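Local coordinates for protein endo-alpha-(1->5)-L-arabinanase (Bacillus licheniformis, PDB 6B7K) that probably hydrolyses internal alpha-1,5-arabinofuranosidic linkages in arabinan, as a calcium-binding member of glycoside hydrolase family 43, at residues 23-28 / 82-87; 91-96 / 141-146; 193-198 / 262-267; 33-38 / 45-50. One frame throughout, in Å; residues are numbered along the deposited sequence.

Contact 1: 23-28 / 82-87; sequences DPSIIK and APDISY. With CA (calcium ion), chain F.
Ile27 lies against Ile85 with the two side chains crossing at about a right angle: CB of Ile27 meets CG2 of Ile85 at 3.6 Å, and CG2 of Ile27 approaches CG1 of Ile85 at 3.6 Å. Phe36, Ile116 and Trp121 also touch Ile85. If Ile85 were an alanine, without CG1, CG2 and CD1, Ile27 would probably lose its main partner across the interface and a gap would open beside these neighbours. Strands 25-28 and 82-87 run in similar directions, 26° apart with axes approaching to 6.2 Å. They belong to different sheets, since Ser25 bonds through its backbone to Phe36 and Asp84 to Tyr95. The pair therefore marks the seam between two consecutive blades of the five-bladed beta-propeller characteristic of family 43. Polar links at this seam are sparse. Ser25 has OG anti to the backbone N (chi1 -177°), which directs the hydroxyl toward the facing strand. The stronger partner of that hydroxyl is Asp264 OD2; across the seam it accepts a weak hydrogen bond from Ile85 N at 3.4 Å. Asp84 OD1 binds the calcium ion at 2.4 Å, while OD2 of the same carboxylate takes the backbone N-H of Leu143. Water 1 donates to Ile26 O at 2.9 Å and to Ile85 O at the same distance, joining the two backbones. Asp23, the predicted proton acceptor, packs its CB 3.7 Å from Ala82 CA, and its carboxylate OD2 is hydrogen-bonded to Thr38 OG1.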
# COMPACT_ATOMS: atom_id res chain seq x y z
N ASP A 23 6.60 -3.38 2.37
CA ASP A 23 5.25 -2.94 2.05
C ASP A 23 4.70 -2.06 3.18
O ASP A 23 3.71 -2.42 3.82
CB ASP A 23 4.34 -4.15 1.82
CG ASP A 23 4.94 -5.15 0.85
OD1 ASP A 23 5.36 -4.74 -0.25
OD2 ASP A 23 4.99 -6.35 1.19
N PRO A 24 5.30 -0.89 3.43
CA PRO A 24 4.90 -0.08 4.57
C PRO A 24 3.71 0.82 4.29
O PRO A 24 3.39 1.16 3.15
CB PRO A 24 6.15 0.76 4.84
CG PRO A 24 6.70 0.99 3.48
CD PRO A 24 6.42 -0.27 2.70
N SER A 25 3.05 1.22 5.39
CA SER A 25 1.99 2.22 5.37
C SER A 25 2.12 3.03 6.65
O SER A 25 2.05 2.47 7.75
CB SER A 25 0.60 1.58 5.26
OG SER A 25 -0.41 2.56 5.17
N ILE A 26 2.29 4.34 6.51
CA ILE A 26 2.61 5.21 7.64
C ILE A 26 1.33 5.81 8.21
O ILE A 26 0.36 6.10 7.50
CB ILE A 26 3.61 6.31 7.24
CG1 ILE A 26 4.10 7.08 8.47
CG2 ILE A 26 2.99 7.27 6.24
CD1 ILE A 26 4.82 6.23 9.49
N ILE A 27 1.33 5.98 9.53
CA ILE A 27 0.29 6.69 10.27
C ILE A 27 0.98 7.36 11.46
O ILE A 27 2.17 7.12 11.72
CB ILE A 27 -0.85 5.75 10.72
CG1 ILE A 27 -2.06 6.52 11.26
CG2 ILE A 27 -0.35 4.73 11.73
CD1 ILE A 27 -2.63 7.55 10.31
N LYS A 28 0.25 8.19 12.18
CA LYS A 28 0.85 9.02 13.22
C LYS A 28 -0.24 9.39 14.22
O LYS A 28 -1.11 10.21 13.90
CB LYS A 28 1.49 10.26 12.61
CG LYS A 28 2.47 10.99 13.48
CD LYS A 28 2.86 12.30 12.83
CE LYS A 28 3.82 13.10 13.68
NZ LYS A 28 3.37 13.21 15.09
N ALA A 82 1.28 -6.36 3.19
CA ALA A 82 0.83 -5.06 2.71
C ALA A 82 -0.34 -4.49 3.49
O ALA A 82 -1.47 -4.45 2.97
CB ALA A 82 0.46 -5.15 1.23
N PRO A 83 -0.13 -4.05 4.73
CA PRO A 83 -1.22 -3.42 5.47
C PRO A 83 -1.40 -1.96 5.07
O PRO A 83 -0.50 -1.31 4.54
CB PRO A 83 -0.75 -3.53 6.93
CG PRO A 83 0.72 -3.50 6.83
CD PRO A 83 1.09 -4.18 5.54
N ASP A 84 -2.61 -1.46 5.31
CA ASP A 84 -2.93 -0.05 5.11
C ASP A 84 -3.63 0.47 6.35
O ASP A 84 -4.64 -0.10 6.78
CB ASP A 84 -3.81 0.15 3.87
CG ASP A 84 -4.15 1.61 3.65
OD1 ASP A 84 -3.21 2.43 3.55
OD2 ASP A 84 -5.35 1.95 3.57
N ILE A 85 -3.10 1.55 6.92
CA ILE A 85 -3.61 2.12 8.16
C ILE A 85 -4.04 3.55 7.91
O ILE A 85 -3.34 4.32 7.24
CB ILE A 85 -2.55 2.04 9.28
CG1 ILE A 85 -3.08 2.64 10.58
CG2 ILE A 85 -1.25 2.71 8.83
CD1 ILE A 85 -4.26 1.88 11.16
N SER A 86 -5.20 3.92 8.44
CA SER A 86 -5.69 5.28 8.32
C SER A 86 -6.80 5.50 9.34
O SER A 86 -7.42 4.54 9.83
CB SER A 86 -6.21 5.57 6.91
OG SER A 86 -7.19 4.63 6.52
N TYR A 87 -7.04 6.76 9.67
CA TYR A 87 -8.11 7.16 10.56
C TYR A 87 -9.21 7.83 9.74
O TYR A 87 -8.92 8.73 8.95
CB TYR A 87 -7.60 8.10 11.66
CG TYR A 87 -8.59 8.37 12.76
CD1 TYR A 87 -8.72 7.51 13.84
CD2 TYR A 87 -9.40 9.50 12.73
CE1 TYR A 87 -9.62 7.75 14.86
CE2 TYR A 87 -10.31 9.76 13.74
CZ TYR A 87 -10.42 8.88 14.81
OH TYR A 87 -11.32 9.13 15.82
CA CA F . -2.84 4.52 2.36
O HOH W 1 -2.37 7.00 7.09
O HOH W 2 -2.65 7.11 2.64

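Contact 2: 91-96 / 141-146; sequences RYWLYY and PDLVID. With CA (calcium ion), chain F.
Tyr95 carries this contact along its length, meeting first Pro141 and then Leu143. Its CB packs against the proline ring, 3.6 Å from Pro141 CG and 3.7 Å from Pro141 CB. CG of Tyr95 stands anti to the carbonyl carbon (chi1 -66°), a setting that carries the ring past the proline to Leu143. There CD2 of Tyr95 comes within 4.2 Å of Leu143 CB, and CE2 is closer, at 3.8 Å from the same atom. The far end leaves the interface: Tyr95 OH hydrogen-bonds Met172 O, which fixes the tip of the ring. Leu143 bridges two aromatic rings, because its CD2 methyl also reaches Trp93 CD1 at 4.1 Å. The indole is held separately by a hydrogen bond from NE1 to Tyr88 O, and Arg91 CB lies over one of its faces. No hydrogen bond crosses between 91-96 and 141-146, so the contact is apolar packing. On the other side of 141-146, Asp142 turns away from Tyr95 and binds the calcium ion through OD1 at 2.4 Å. In the beta-propeller, strand 92-98 is the second of its sheet, lying between strands 81-87 and 106-113, whereas strand 142-145 begins the next sheet and pairs with 151-155; the side chains of Trp93 and Tyr95 meet Pro141 and Leu143 between these two blades.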
# COMPACT_ATOMS: atom_id res chain seq x y z
N ARG A 91 -12.38 6.35 13.64
CA ARG A 91 -11.88 5.01 13.93
C ARG A 91 -10.73 4.69 12.98
O ARG A 91 -10.73 5.14 11.83
CB ARG A 91 -12.99 3.96 13.81
CG ARG A 91 -12.68 2.64 14.46
CD ARG A 91 -13.94 1.81 14.64
NE ARG A 91 -13.62 0.43 15.00
CZ ARG A 91 -13.34 0.03 16.23
NH1 ARG A 91 -13.33 0.91 17.23
NH2 ARG A 91 -13.05 -1.24 16.47
N TYR A 92 -9.76 3.93 13.47
CA TYR A 92 -8.65 3.47 12.64
C TYR A 92 -9.06 2.24 11.85
O TYR A 92 -9.67 1.31 12.38
CB TYR A 92 -7.42 3.15 13.48
CG TYR A 92 -6.79 4.34 14.14
CD1 TYR A 92 -5.96 5.20 13.42
CD2 TYR A 92 -7.00 4.61 15.49
CE1 TYR A 92 -5.37 6.29 14.03
CE2 TYR A 92 -6.41 5.70 16.10
CZ TYR A 92 -5.60 6.54 15.37
OH TYR A 92 -5.02 7.62 15.98
N TRP A 93 -8.70 2.22 10.57
CA TRP A 93 -9.01 1.12 9.68
C TRP A 93 -7.72 0.50 9.18
O TRP A 93 -6.83 1.21 8.70
CB TRP A 93 -9.88 1.59 8.50
CG TRP A 93 -11.13 2.28 8.94
CD1 TRP A 93 -11.41 3.61 8.83
CD2 TRP A 93 -12.27 1.68 9.58
NE1 TRP A 93 -12.66 3.88 9.35
CE2 TRP A 93 -13.20 2.71 9.82
CE3 TRP A 93 -12.58 0.38 9.97
CZ2 TRP A 93 -14.44 2.47 10.42
CZ3 TRP A 93 -13.81 0.14 10.57
CH2 TRP A 93 -14.72 1.19 10.79
N LEU A 94 -7.61 -0.82 9.31
CA LEU A 94 -6.40 -1.56 8.96
C LEU A 94 -6.77 -2.64 7.94
O LEU A 94 -7.26 -3.71 8.32
CB LEU A 94 -5.74 -2.16 10.20
CG LEU A 94 -4.46 -2.97 9.98
CD1 LEU A 94 -3.34 -2.08 9.44
CD2 LEU A 94 -4.03 -3.67 11.26
N TYR A 95 -6.54 -2.35 6.67
CA TYR A 95 -6.71 -3.34 5.61
C TYR A 95 -5.42 -4.13 5.46
O TYR A 95 -4.32 -3.58 5.56
CB TYR A 95 -7.09 -2.66 4.30
CG TYR A 95 -8.45 -2.01 4.32
CD1 TYR A 95 -9.60 -2.73 4.04
CD2 TYR A 95 -8.59 -0.66 4.64
CE1 TYR A 95 -10.85 -2.14 4.07
CE2 TYR A 95 -9.84 -0.06 4.67
CZ TYR A 95 -10.96 -0.81 4.39
OH TYR A 95 -12.21 -0.22 4.41
N TYR A 96 -5.55 -5.44 5.25
CA TYR A 96 -4.40 -6.33 5.16
C TYR A 96 -4.72 -7.45 4.18
O TYR A 96 -5.88 -7.70 3.84
CB TYR A 96 -4.02 -6.90 6.53
CG TYR A 96 -5.14 -7.65 7.21
CD1 TYR A 96 -6.09 -6.98 7.97
CD2 TYR A 96 -5.25 -9.03 7.11
CE1 TYR A 96 -7.12 -7.65 8.60
CE2 TYR A 96 -6.28 -9.72 7.74
CZ TYR A 96 -7.21 -9.02 8.48
OH TYR A 96 -8.23 -9.69 9.11
N PRO A 141 -4.07 -3.58 -0.41
CA PRO A 141 -5.21 -2.67 -0.30
C PRO A 141 -4.77 -1.27 0.11
O PRO A 141 -3.66 -1.05 0.59
CB PRO A 141 -6.07 -3.32 0.79
CG PRO A 141 -5.07 -3.96 1.68
CD PRO A 141 -3.94 -4.43 0.79
N ASP A 142 -5.68 -0.32 -0.09
CA ASP A 142 -5.40 1.07 0.26
C ASP A 142 -6.71 1.83 0.29
O ASP A 142 -7.44 1.85 -0.70
CB ASP A 142 -4.44 1.70 -0.73
CG ASP A 142 -3.84 2.99 -0.21
OD1 ASP A 142 -2.91 2.92 0.61
OD2 ASP A 142 -4.31 4.07 -0.63
N LEU A 143 -7.00 2.46 1.43
CA LEU A 143 -8.20 3.26 1.60
C LEU A 143 -7.95 4.70 1.17
O LEU A 143 -6.86 5.24 1.39
CB LEU A 143 -8.65 3.22 3.07
CG LEU A 143 -9.83 4.08 3.52
CD1 LEU A 143 -11.11 3.67 2.81
CD2 LEU A 143 -10.00 3.98 5.02
N VAL A 144 -8.95 5.30 0.54
CA VAL A 144 -8.88 6.69 0.09
C VAL A 144 -10.26 7.32 0.24
O VAL A 144 -11.28 6.67 -0.00
CB VAL A 144 -8.37 6.78 -1.37
CG1 VAL A 144 -9.19 5.89 -2.29
CG2 VAL A 144 -8.39 8.23 -1.86
N ILE A 145 -10.29 8.58 0.66
CA ILE A 145 -11.52 9.30 0.95
C ILE A 145 -11.76 10.33 -0.14
O ILE A 145 -10.84 11.07 -0.51
CB ILE A 145 -11.49 9.94 2.34
CG1 ILE A 145 -12.14 9.02 3.37
CG2 ILE A 145 -12.19 11.29 2.35
CD1 ILE A 145 -11.51 7.65 3.49
N ASP A 146 -12.99 10.37 -0.66
CA ASP A 146 -13.37 11.28 -1.73
C ASP A 146 -13.18 12.73 -1.32
O ASP A 146 -13.06 13.07 -0.14
CB ASP A 146 -14.83 11.06 -2.11
CG ASP A 146 -14.99 10.30 -3.41
OD1 ASP A 146 -13.97 9.94 -4.03
OD2 ASP A 146 -16.15 10.06 -3.81
CA CA F . -2.84 4.52 2.36
O HOH W 2 -2.65 7.11 2.64

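Contact 3: 193-198 / 262-267; sequences APNITY and HQDVLN. With CA (calcium ion), chain F.
Gln263 NE2 is set between two acceptors of the facing strand, Ala193 O at 3.1 Å and Asn195 OD1, the latter modelled so close that its exact distance is doubtful. The bonds tie strand 263-266 to strand 193-198, which run in similar directions and head neighbouring blades of the five-bladed propeller. Gln263 CG sits between the backbone N and the carbonyl carbon (chi1 77°), and a further bend at chi2 folds the amide toward the other strand, with OE1 taken by Ser208 OG. A leucine in its place has no amide, and the buried Ala193 O would probably be left without this donor and the tie between the two strands weakened. Next to this bridge, the Ala193 methyl makes a CH-pi contact with His262: its CB stands 3.7 Å from the centroid of the imidazole, 27° off the ring normal. His262 is predicted to matter for substrate recognition, and the methyl backs one face of its ring. Farther along, Val265 CG2 packs against Thr197 CG2 at 3.9 Å, the two side chains crossing at about a right angle. Asp264 supplies two of the calcium ligands, alongside Asp84 and Asp142, binding through both oxygens, OD1 at 2.7 Å and OD2 at 2.5 Å. OD2 is also hydrogen-bonded to Ser25 OG, and OD1 accepts the N-H of Val265, on its anti side and 30° out of the carboxylate plane. Water 2, itself a ligand of the calcium ion, donates a hydrogen bond to Val265 O at 2.6 Å.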
# COMPACT_ATOMS: atom_id res chain seq x y z
N ALA A 193 0.61 -2.47 -5.54
CA ALA A 193 0.77 -1.54 -4.43
C ALA A 193 0.21 -0.15 -4.71
O ALA A 193 0.93 0.85 -4.60
CB ALA A 193 2.24 -1.45 -4.04
N PRO A 194 -1.07 -0.04 -5.05
CA PRO A 194 -1.63 1.27 -5.39
C PRO A 194 -2.02 2.06 -4.15
O PRO A 194 -2.44 1.50 -3.13
CB PRO A 194 -2.86 0.92 -6.22
CG PRO A 194 -3.34 -0.36 -5.61
CD PRO A 194 -2.10 -1.10 -5.13
N ASN A 195 -1.88 3.38 -4.24
CA ASN A 195 -2.44 4.27 -3.23
C ASN A 195 -2.87 5.55 -3.91
O ASN A 195 -2.15 6.09 -4.76
CB ASN A 195 -1.45 4.54 -2.09
CG ASN A 195 -0.24 5.34 -2.53
OD1 ASN A 195 0.79 4.78 -2.91
ND2 ASN A 195 -0.36 6.66 -2.46
N ILE A 196 -4.07 6.03 -3.57
CA ILE A 196 -4.69 7.18 -4.21
C ILE A 196 -4.85 8.29 -3.19
O ILE A 196 -5.17 8.03 -2.02
CB ILE A 196 -6.06 6.82 -4.83
CG1 ILE A 196 -5.96 5.52 -5.62
CG2 ILE A 196 -6.56 7.95 -5.71
CD1 ILE A 196 -7.28 5.07 -6.21
N THR A 197 -4.63 9.53 -3.62
CA THR A 197 -4.83 10.69 -2.77
C THR A 197 -5.38 11.84 -3.59
O THR A 197 -5.07 11.98 -4.78
CB THR A 197 -3.53 11.13 -2.07
OG1 THR A 197 -3.77 12.33 -1.32
CG2 THR A 197 -2.43 11.37 -3.09
N TYR A 198 -6.21 12.66 -2.95
CA TYR A 198 -6.80 13.84 -3.57
C TYR A 198 -6.06 15.09 -3.12
O TYR A 198 -5.75 15.25 -1.93
CB TYR A 198 -8.29 13.96 -3.22
CG TYR A 198 -8.93 15.24 -3.71
CD1 TYR A 198 -9.46 15.33 -4.99
CD2 TYR A 198 -9.02 16.36 -2.89
CE1 TYR A 198 -10.05 16.50 -5.44
CE2 TYR A 198 -9.61 17.53 -3.33
CZ TYR A 198 -10.12 17.59 -4.60
OH TYR A 198 -10.71 18.75 -5.04
N HIS A 262 6.33 -0.31 -3.10
CA HIS A 262 5.17 -0.33 -2.22
C HIS A 262 5.10 0.92 -1.35
O HIS A 262 5.24 0.85 -0.12
CB HIS A 262 5.15 -1.58 -1.34
CG HIS A 262 3.77 -1.94 -0.87
ND1 HIS A 262 3.06 -1.14 -0.00
CD2 HIS A 262 2.97 -2.99 -1.17
CE1 HIS A 262 1.88 -1.69 0.23
NE2 HIS A 262 1.80 -2.81 -0.48
N GLN A 263 4.88 2.06 -1.99
CA GLN A 263 4.86 3.34 -1.31
C GLN A 263 3.48 3.61 -0.72
O GLN A 263 2.51 2.88 -0.95
CB GLN A 263 5.23 4.46 -2.28
CG GLN A 263 4.11 4.84 -3.24
CD GLN A 263 3.65 3.68 -4.11
OE1 GLN A 263 4.46 2.91 -4.62
NE2 GLN A 263 2.34 3.54 -4.26
N ASP A 264 3.41 4.68 0.07
CA ASP A 264 2.15 5.20 0.57
C ASP A 264 2.38 6.64 0.98
O ASP A 264 3.50 7.02 1.35
CB ASP A 264 1.61 4.38 1.75
CG ASP A 264 0.10 4.51 1.91
OD1 ASP A 264 -0.50 5.37 1.23
OD2 ASP A 264 -0.48 3.75 2.71
N VAL A 265 1.33 7.45 0.90
CA VAL A 265 1.41 8.88 1.19
C VAL A 265 0.53 9.19 2.39
O VAL A 265 -0.55 8.61 2.56
CB VAL A 265 1.00 9.74 -0.03
CG1 VAL A 265 2.02 9.58 -1.15
CG2 VAL A 265 -0.38 9.35 -0.52
N LEU A 266 1.00 10.11 3.23
CA LEU A 266 0.28 10.52 4.43
C LEU A 266 0.12 12.03 4.44
O LEU A 266 1.11 12.77 4.32
CB LEU A 266 1.01 10.08 5.71
CG LEU A 266 0.51 10.66 7.03
CD1 LEU A 266 -0.91 10.19 7.33
CD2 LEU A 266 1.45 10.31 8.17
N ASN A 267 -1.13 12.49 4.58
CA ASN A 267 -1.45 13.91 4.74
C ASN A 267 -0.96 14.75 3.57
O ASN A 267 -0.75 15.96 3.73
CB ASN A 267 -0.90 14.45 6.07
CG ASN A 267 -1.70 15.62 6.61
OD1 ASN A 267 -2.84 15.86 6.19
ND2 ASN A 267 -1.12 16.35 7.55
CA CA F . -2.84 4.52 2.36
O HOH W 2 -2.65 7.11 2.64

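Contact 4: 33-38 / 45-50; sequences WYTFGT and RVIKST
Phe36 and Val46 lie side by side and point the same way, with CD2 of the ring 3.6 Å from Val46 CG2. Their residues form a non-hydrogen-bonded pair in the antiparallel beta hairpin of strands 32-38 and 44-49. Phe36 CG stands anti to the carbonyl carbon (chi1 -71°), which brings the ring alongside the valine methyl. On this same face Tyr34 runs beside Lys48 in the next non-hydrogen-bonded pair, its CE1 4.0 Å from Lys48 CB, and it crosses Val46 obliquely. Trp33, Thr35, Arg45, Ile47 and Ser49 occupy the reverse face. There Thr35 CB meets Ile47 CG1 at 3.9 Å, while the Trp33 indole presents its edge to the backbone, with Ser49 O in the ring plane 3.4 Å from CD1. The register is set by six backbone hydrogen bonds, two at each of the pairs Trp33-Ser49, Thr35-Ile47 and Gly37-Arg45. The straightest is Thr35 N to Ile47 O, at 3.0 Å with an N-H...O angle of 173°. Strand 25-29 flanks 32-38 on its other side, and strand 54-61 flanks 44-49, so the hairpin forms the middle of its blade. Arg45 is extended from CG to NE; its NE hydrogen-bonds Phe20 O, NH2 forms a salt bridge with Asp18, and the CG2 methyl of Ile47 sits 3.4 Å above the guanidinium plane, offset toward the rim.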
# COMPACT_ATOMS: atom_id res chain seq x y z
N TRP A 33 4.93 8.10 15.53
CA TRP A 33 4.76 7.54 14.20
C TRP A 33 4.60 6.03 14.30
O TRP A 33 5.24 5.37 15.12
CB TRP A 33 5.96 7.87 13.31
CG TRP A 33 6.33 9.32 13.22
CD1 TRP A 33 7.05 10.04 14.13
CD2 TRP A 33 6.02 10.22 12.15
NE1 TRP A 33 7.21 11.34 13.70
CE2 TRP A 33 6.58 11.47 12.49
CE3 TRP A 33 5.33 10.10 10.95
CZ2 TRP A 33 6.47 12.59 11.66
CZ3 TRP A 33 5.21 11.20 10.13
CH2 TRP A 33 5.78 12.43 10.49
N TYR A 34 3.73 5.48 13.44
CA TYR A 34 3.54 4.04 13.35
C TYR A 34 3.62 3.63 11.89
O TYR A 34 2.87 4.14 11.05
CB TYR A 34 2.20 3.60 13.95
CG TYR A 34 2.11 3.75 15.45
CD1 TYR A 34 2.67 2.79 16.29
CD2 TYR A 34 1.46 4.83 16.03
CE1 TYR A 34 2.59 2.92 17.66
CE2 TYR A 34 1.37 4.96 17.40
CZ TYR A 34 1.94 4.00 18.22
OH TYR A 34 1.86 4.14 19.58
N THR A 35 4.54 2.72 11.58
CA THR A 35 4.64 2.12 10.26
C THR A 35 4.14 0.68 10.34
O THR A 35 4.72 -0.14 11.05
CB THR A 35 6.07 2.16 9.73
OG1 THR A 35 6.49 3.51 9.53
CG2 THR A 35 6.17 1.41 8.41
N PHE A 36 3.05 0.40 9.63
CA PHE A 36 2.55 -0.96 9.48
C PHE A 36 3.18 -1.59 8.25
O PHE A 36 3.25 -0.95 7.19
CB PHE A 36 1.02 -0.96 9.37
CG PHE A 36 0.31 -0.63 10.66
CD1 PHE A 36 0.28 0.67 11.14
CD2 PHE A 36 -0.33 -1.62 11.38
CE1 PHE A 36 -0.38 0.97 12.31
CE2 PHE A 36 -0.99 -1.33 12.56
CZ PHE A 36 -1.02 -0.03 13.03
N GLY A 37 3.63 -2.83 8.38
CA GLY A 37 4.30 -3.51 7.29
C GLY A 37 3.95 -4.98 7.25
O GLY A 37 3.26 -5.50 8.13
N THR A 38 4.43 -5.64 6.19
CA THR A 38 4.28 -7.08 6.08
C THR A 38 4.93 -7.76 7.28
O THR A 38 6.03 -7.40 7.69
CB THR A 38 4.92 -7.57 4.78
OG1 THR A 38 4.19 -7.05 3.66
CG2 THR A 38 4.91 -9.09 4.71
N ARG A 45 3.71 -6.59 10.81
CA ARG A 45 4.81 -5.93 11.50
C ARG A 45 4.49 -4.46 11.76
O ARG A 45 3.97 -3.76 10.89
CB ARG A 45 6.09 -6.05 10.68
CG ARG A 45 7.29 -5.30 11.24
CD ARG A 45 8.59 -5.83 10.64
NE ARG A 45 9.73 -4.97 10.95
CZ ARG A 45 10.39 -4.99 12.11
NH1 ARG A 45 10.01 -5.81 13.08
NH2 ARG A 45 11.42 -4.17 12.30
N VAL A 46 4.79 -4.01 12.98
CA VAL A 46 4.59 -2.62 13.38
C VAL A 46 5.86 -2.13 14.04
O VAL A 46 6.43 -2.81 14.90
CB VAL A 46 3.39 -2.47 14.33
CG1 VAL A 46 3.25 -1.03 14.77
CG2 VAL A 46 2.11 -2.96 13.67
N ILE A 47 6.32 -0.94 13.63
CA ILE A 47 7.45 -0.28 14.27
C ILE A 47 7.06 1.16 14.55
O ILE A 47 6.28 1.77 13.81
CB ILE A 47 8.73 -0.36 13.42
CG1 ILE A 47 8.49 0.15 12.00
CG2 ILE A 47 9.25 -1.78 13.37
CD1 ILE A 47 9.71 0.06 11.11
N LYS A 48 7.59 1.69 15.65
CA LYS A 48 7.20 2.99 16.17
C LYS A 48 8.39 3.94 16.18
O LYS A 48 9.55 3.51 16.11
CB LYS A 48 6.62 2.86 17.59
CG LYS A 48 7.54 2.11 18.55
CD LYS A 48 6.85 1.77 19.86
CE LYS A 48 6.49 3.03 20.63
NZ LYS A 48 5.98 2.70 21.99
N SER A 49 8.10 5.24 16.29
CA SER A 49 9.14 6.25 16.30
C SER A 49 8.61 7.52 16.95
O SER A 49 7.47 7.91 16.72
CB SER A 49 9.64 6.56 14.89
OG SER A 49 10.62 7.58 14.91
N THR A 50 9.46 8.15 17.76
CA THR A 50 9.14 9.42 18.40
C THR A 50 9.55 10.62 17.55
O THR A 50 8.86 11.65 17.56
CB THR A 50 9.81 9.51 19.78
OG1 THR A 50 9.34 8.44 20.61
CG2 THR A 50 9.52 10.84 20.46

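Along the chain, contact 4 is nested inside the loop closed by contact 1, and contacts 2 and 3 follow in series. Contacts 1 and 4 share a sheet through 25-29 and 32-38, and contacts 1 and 2 share another through 81-87 and 92-98. Contacts 1, 2 and 3 each join adjacent sheets of the propeller, whereas contact 4 lies within one. Centred about 8 and 9 Å from the centre of contact 1, contacts 2 and 3 meet it at one calcium ion. The metal thus joins aspartates of different blades near the propeller axis; contact 4, centred about 8 Å from contact 1, lies farther out, about 14 Å from the chain centre against 7 to 10 Å for the others.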